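Local coordinates for protein nucleoporin NUP170 (Chaetomium thermophilum, PDB 5HAX) that probably serves as a scaffold component of the nuclear pore complex, joining an N-terminal beta-propeller to an alpha-helical domain, at residues A[641-652]-A[665-677]. Sequence-based numbering, arbitrary orientation.
Sequences ANKSTIQGLAPP and NQKEHQALHALQK
The imidazole of His-669 reaches from its helix into a curl of the 641-652 loop, where Pro-652 crosses it obliquely. With CG anti to the backbone N (chi1 178°), the ring swings off the helix so that ND1 donates to Gly-648 O at 3.0 Å. This bond is bent, with an angle of 139° at the hydrogen, and the acceptor sits somewhat out of the ring plane. Next to ND1 on the ring, CE1 meets Leu-649 O at the ring edge, 3.3 Å away, and also touches Pro-651 CA. Pro-652 CD makes an off-centre CH-pi contact with the His-669 ring, 4.3 Å from its centroid. One histidine thus engages successive residues of a turning loop, an example of how a helix side chain can hold irregular backbone through one carbonyl hydrogen bond, with packing against the residues that follow.

One turn further along the helix, Leu-672 points at the loop and sets its CD1 3.6 Å from Gly-648 CA. Gly-648 presents its bare CA to the leucine methyl, and its positive phi of 100° is one that glycine readily takes. Leu-649 starts away from the helix but bends back, bringing CD2 to 3.6 Å from Gln-676 NE2, the two side chains crossing at about a right angle. On the Glu-668 flank a water donates to Gln-647 O at 2.9 Å; its approach to Glu-668 OE2 is implausibly short, so a bridge there is doubtful, but that carboxylate oxygen does bond to Ser-585 OG.

The loop joins helix 622-640 to helix 663-694 and folds back on the latter's first turns. Gln-676 also touches Leu-639 and Glu-640 at the end of the preceding helix, while Glu-668, Ala-671 and Leu-675 pack against His-588 of helix 586-599.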
loop_
_atom_site.group_PDB
_atom_site.type_symbol
_atom_site.label_atom_id
_atom_site.label_comp_id
_atom_site.label_asym_id
_atom_site.label_seq_id
_atom_site.Cartn_x
_atom_site.Cartn_y
_atom_site.Cartn_z
ATOM N N ALA A 641 27.954 -22.505 2.104
ATOM C CA ALA A 641 29.205 -21.807 2.362
ATOM C C ALA A 641 29.508 -21.664 3.849
ATOM O O ALA A 641 30.625 -21.262 4.197
ATOM C CB ALA A 641 29.171 -20.425 1.708
ATOM N N ASN A 642 28.557 -21.981 4.724
ATOM C CA ASN A 642 28.733 -21.892 6.169
ATOM C C ASN A 642 28.210 -23.150 6.844
ATOM O O ASN A 642 27.663 -23.109 7.951
ATOM C CB ASN A 642 28.049 -20.645 6.719
ATOM C CG ASN A 642 28.609 -19.368 6.127
ATOM O OD1 ASN A 642 29.621 -18.847 6.592
ATOM N ND2 ASN A 642 27.955 -18.861 5.089
ATOM N N LYS A 643 28.374 -24.296 6.177
ATOM C CA LYS A 643 27.994 -25.571 6.773
ATOM C C LYS A 643 28.869 -25.913 7.974
ATOM O O LYS A 643 28.437 -26.657 8.862
ATOM C CB LYS A 643 28.076 -26.681 5.724
ATOM C CG LYS A 643 29.441 -26.804 5.055
ATOM C CD LYS A 643 29.423 -27.828 3.929
ATOM C CE LYS A 643 30.638 -27.680 3.024
ATOM N NZ LYS A 643 31.918 -27.689 3.787
ATOM N N SER A 644 30.089 -25.378 8.023
ATOM C CA SER A 644 31.032 -25.707 9.084
ATOM C C SER A 644 30.924 -24.780 10.288
ATOM O O SER A 644 31.285 -25.183 11.401
ATOM C CB SER A 644 32.464 -25.658 8.543
ATOM O OG SER A 644 32.626 -26.545 7.449
ATOM N N THR A 645 30.431 -23.555 10.095
ATOM C CA THR A 645 30.395 -22.555 11.156
ATOM C C THR A 645 29.015 -22.366 11.773
ATOM O O THR A 645 28.922 -21.815 12.875
ATOM C CB THR A 645 30.883 -21.202 10.624
ATOM O OG1 THR A 645 30.098 -20.818 9.488
ATOM C CG2 THR A 645 32.350 -21.283 10.222
ATOM N N ILE A 646 27.953 -22.803 11.103
ATOM C CA ILE A 646 26.592 -22.639 11.606
ATOM C C ILE A 646 26.215 -23.877 12.407
ATOM O O ILE A 646 26.333 -25.007 11.917
ATOM C CB ILE A 646 25.605 -22.403 10.450
ATOM C CG1 ILE A 646 25.876 -21.045 9.797
ATOM C CG2 ILE A 646 24.161 -22.471 10.949
ATOM C CD1 ILE A 646 25.129 -20.825 8.498
ATOM N N GLN A 647 25.746 -23.662 13.634
ATOM C CA GLN A 647 25.365 -24.767 14.503
ATOM C C GLN A 647 24.165 -25.504 13.923
ATOM O O GLN A 647 23.196 -24.882 13.479
ATOM C CB GLN A 647 25.034 -24.254 15.905
ATOM C CG GLN A 647 26.152 -23.468 16.580
ATOM C CD GLN A 647 26.111 -21.985 16.258
ATOM O OE1 GLN A 647 25.627 -21.579 15.201
ATOM N NE2 GLN A 647 26.614 -21.168 17.177
ATOM N N GLY A 648 24.233 -26.837 13.929
ATOM C CA GLY A 648 23.142 -27.686 13.516
ATOM C C GLY A 648 23.265 -28.224 12.103
ATOM O O GLY A 648 22.690 -29.276 11.801
ATOM N N LEU A 649 23.992 -27.526 11.228
ATOM C CA LEU A 649 24.154 -28.001 9.856
ATOM C C LEU A 649 25.014 -29.258 9.815
ATOM O O LEU A 649 24.592 -30.298 9.294
ATOM C CB LEU A 649 24.760 -26.898 8.986
ATOM C CG LEU A 649 23.927 -25.623 8.819
ATOM C CD1 LEU A 649 24.606 -24.684 7.836
ATOM C CD2 LEU A 649 22.511 -25.932 8.356
ATOM N N ALA A 650 26.226 -29.181 10.356
ATOM C CA ALA A 650 27.061 -30.363 10.468
ATOM C C ALA A 650 26.477 -31.313 11.514
ATOM O O ALA A 650 25.804 -30.879 12.453
ATOM C CB ALA A 650 28.487 -29.979 10.847
ATOM N N PRO A 651 26.719 -32.614 11.380
ATOM C CA PRO A 651 26.092 -33.581 12.286
ATOM C C PRO A 651 26.747 -33.555 13.655
ATOM O O PRO A 651 27.977 -33.439 13.759
ATOM C CB PRO A 651 26.324 -34.923 11.579
ATOM C CG PRO A 651 27.575 -34.716 10.802
ATOM C CD PRO A 651 27.574 -33.272 10.376
ATOM N N PRO A 652 25.959 -33.661 14.740
ATOM C CA PRO A 652 26.532 -33.702 16.090
ATOM C C PRO A 652 27.113 -35.070 16.441
ATOM O O PRO A 652 27.867 -35.629 15.643
ATOM C CB PRO A 652 25.335 -33.373 16.984
ATOM C CG PRO A 652 24.161 -33.874 16.226
ATOM C CD PRO A 652 24.485 -33.671 14.771
ATOM N N ASN A 665 20.102 -31.286 20.243
ATOM C CA ASN A 665 20.899 -31.048 19.046
ATOM C C ASN A 665 20.575 -32.052 17.950
ATOM O O ASN A 665 20.761 -31.758 16.763
ATOM C CB ASN A 665 22.386 -31.101 19.393
ATOM C CG ASN A 665 22.751 -30.176 20.536
ATOM O OD1 ASN A 665 23.002 -28.988 20.333
ATOM N ND2 ASN A 665 22.781 -30.718 21.748
ATOM N N GLN A 666 20.093 -33.238 18.327
ATOM C CA GLN A 666 19.694 -34.234 17.339
ATOM C C GLN A 666 18.517 -33.738 16.510
ATOM O O GLN A 666 18.577 -33.698 15.277
ATOM C CB GLN A 666 19.346 -35.551 18.038
ATOM C CG GLN A 666 20.482 -36.557 18.066
ATOM C CD GLN A 666 20.800 -37.110 16.691
ATOM O OE1 GLN A 666 19.955 -37.099 15.794
ATOM N NE2 GLN A 666 22.023 -37.593 16.516
ATOM N N LYS A 667 17.426 -33.356 17.180
ATOM C CA LYS A 667 16.248 -32.884 16.462
ATOM C C LYS A 667 16.504 -31.542 15.790
ATOM O O LYS A 667 15.868 -31.225 14.779
ATOM C CB LYS A 667 15.058 -32.789 17.419
ATOM C CG LYS A 667 14.680 -34.118 18.067
ATOM C CD LYS A 667 14.232 -35.145 17.032
ATOM C CE LYS A 667 13.839 -36.464 17.681
ATOM N NZ LYS A 667 13.431 -37.487 16.675
ATOM N N GLU A 668 17.426 -30.746 16.333
ATOM C CA GLU A 668 17.853 -29.529 15.649
ATOM C C GLU A 668 18.474 -29.865 14.299
ATOM O O GLU A 668 18.165 -29.233 13.282
ATOM C CB GLU A 668 18.844 -28.767 16.532
ATOM C CG GLU A 668 19.396 -27.469 15.940
ATOM C CD GLU A 668 18.422 -26.305 16.016
ATOM O OE1 GLU A 668 17.343 -26.452 16.629
ATOM O OE2 GLU A 668 18.742 -25.232 15.461
ATOM N N HIS A 669 19.352 -30.871 14.274
ATOM C CA HIS A 669 19.964 -31.304 13.022
ATOM C C HIS A 669 18.920 -31.865 12.061
ATOM O O HIS A 669 18.948 -31.569 10.862
ATOM C CB HIS A 669 21.043 -32.347 13.315
ATOM C CG HIS A 669 21.704 -32.901 12.092
ATOM N ND1 HIS A 669 22.759 -32.273 11.465
ATOM C CD2 HIS A 669 21.465 -34.030 11.384
ATOM C CE1 HIS A 669 23.139 -32.990 10.423
ATOM N NE2 HIS A 669 22.370 -34.061 10.350
ATOM N N GLN A 670 17.990 -32.676 12.573
ATOM C CA GLN A 670 16.951 -33.248 11.721
ATOM C C GLN A 670 16.042 -32.166 11.153
ATOM O O GLN A 670 15.685 -32.203 9.969
ATOM C CB GLN A 670 16.126 -34.263 12.513
ATOM C CG GLN A 670 16.915 -35.458 13.016
ATOM C CD GLN A 670 16.135 -36.285 14.020
ATOM O OE1 GLN A 670 14.918 -36.440 13.904
ATOM N NE2 GLN A 670 16.832 -36.815 15.019
ATOM N N ALA A 671 15.651 -31.198 11.984
ATOM C CA ALA A 671 14.770 -30.129 11.525
ATOM C C ALA A 671 15.445 -29.288 10.450
ATOM O O ALA A 671 14.857 -29.008 9.401
ATOM C CB ALA A 671 14.348 -29.258 12.708
ATOM N N LEU A 672 16.690 -28.871 10.698
ATOM C CA LEU A 672 17.420 -28.089 9.707
ATOM C C LEU A 672 17.619 -28.880 8.422
ATOM O O LEU A 672 17.530 -28.324 7.321
ATOM C CB LEU A 672 18.766 -27.647 10.282
ATOM C CG LEU A 672 18.694 -26.652 11.444
ATOM C CD1 LEU A 672 20.060 -26.482 12.088
ATOM C CD2 LEU A 672 18.156 -25.309 10.978
ATOM N N HIS A 673 17.885 -30.183 8.541
ATOM C CA HIS A 673 18.042 -31.018 7.355
ATOM C C HIS A 673 16.759 -31.060 6.538
ATOM O O HIS A 673 16.796 -30.970 5.305
ATOM C CB HIS A 673 18.453 -32.433 7.758
ATOM C CG HIS A 673 18.263 -33.442 6.669
ATOM N ND1 HIS A 673 19.186 -33.636 5.664
ATOM C CD2 HIS A 673 17.248 -34.303 6.419
ATOM C CE1 HIS A 673 18.751 -34.577 4.846
ATOM N NE2 HIS A 673 17.578 -34.998 5.281
ATOM N N ALA A 674 15.613 -31.205 7.207
ATOM C CA ALA A 674 14.342 -31.266 6.495
ATOM C C ALA A 674 14.070 -29.973 5.737
ATOM O O ALA A 674 13.579 -30.002 4.603
ATOM C CB ALA A 674 13.209 -31.562 7.477
ATOM N N LEU A 675 14.386 -28.827 6.346
ATOM C CA LEU A 675 14.183 -27.551 5.666
ATOM C C LEU A 675 15.039 -27.453 4.411
ATOM O O LEU A 675 14.571 -26.984 3.367
ATOM C CB LEU A 675 14.500 -26.391 6.611
ATOM C CG LEU A 675 13.514 -26.128 7.751
ATOM C CD1 LEU A 675 14.026 -25.001 8.634
ATOM C CD2 LEU A 675 12.129 -25.795 7.211
ATOM N N GLN A 676 16.297 -27.892 4.490
ATOM C CA GLN A 676 17.174 -27.831 3.327
ATOM C C GLN A 676 16.706 -28.768 2.222
ATOM O O GLN A 676 16.855 -28.449 1.036
ATOM C CB GLN A 676 18.608 -28.158 3.741
ATOM C CG GLN A 676 19.250 -27.078 4.598
ATOM C CD GLN A 676 20.672 -27.413 5.001
ATOM O OE1 GLN A 676 21.629 -26.977 4.362
ATOM N NE2 GLN A 676 20.817 -28.186 6.071
ATOM N N LYS A 677 16.135 -29.921 2.581
ATOM C CA LYS A 677 15.566 -30.804 1.571
ATOM C C LYS A 677 14.330 -30.191 0.929
ATOM O O LYS A 677 14.061 -30.432 -0.254
ATOM C CB LYS A 677 15.226 -32.161 2.188
ATOM C CG LYS A 677 16.407 -33.116 2.267
ATOM C CD LYS A 677 16.792 -33.629 0.887
ATOM C CE LYS A 677 18.037 -34.497 0.936
ATOM N NZ LYS A 677 18.460 -34.922 -0.426
HETATM O O HOH W 1 20.809 -24.087 14.842
#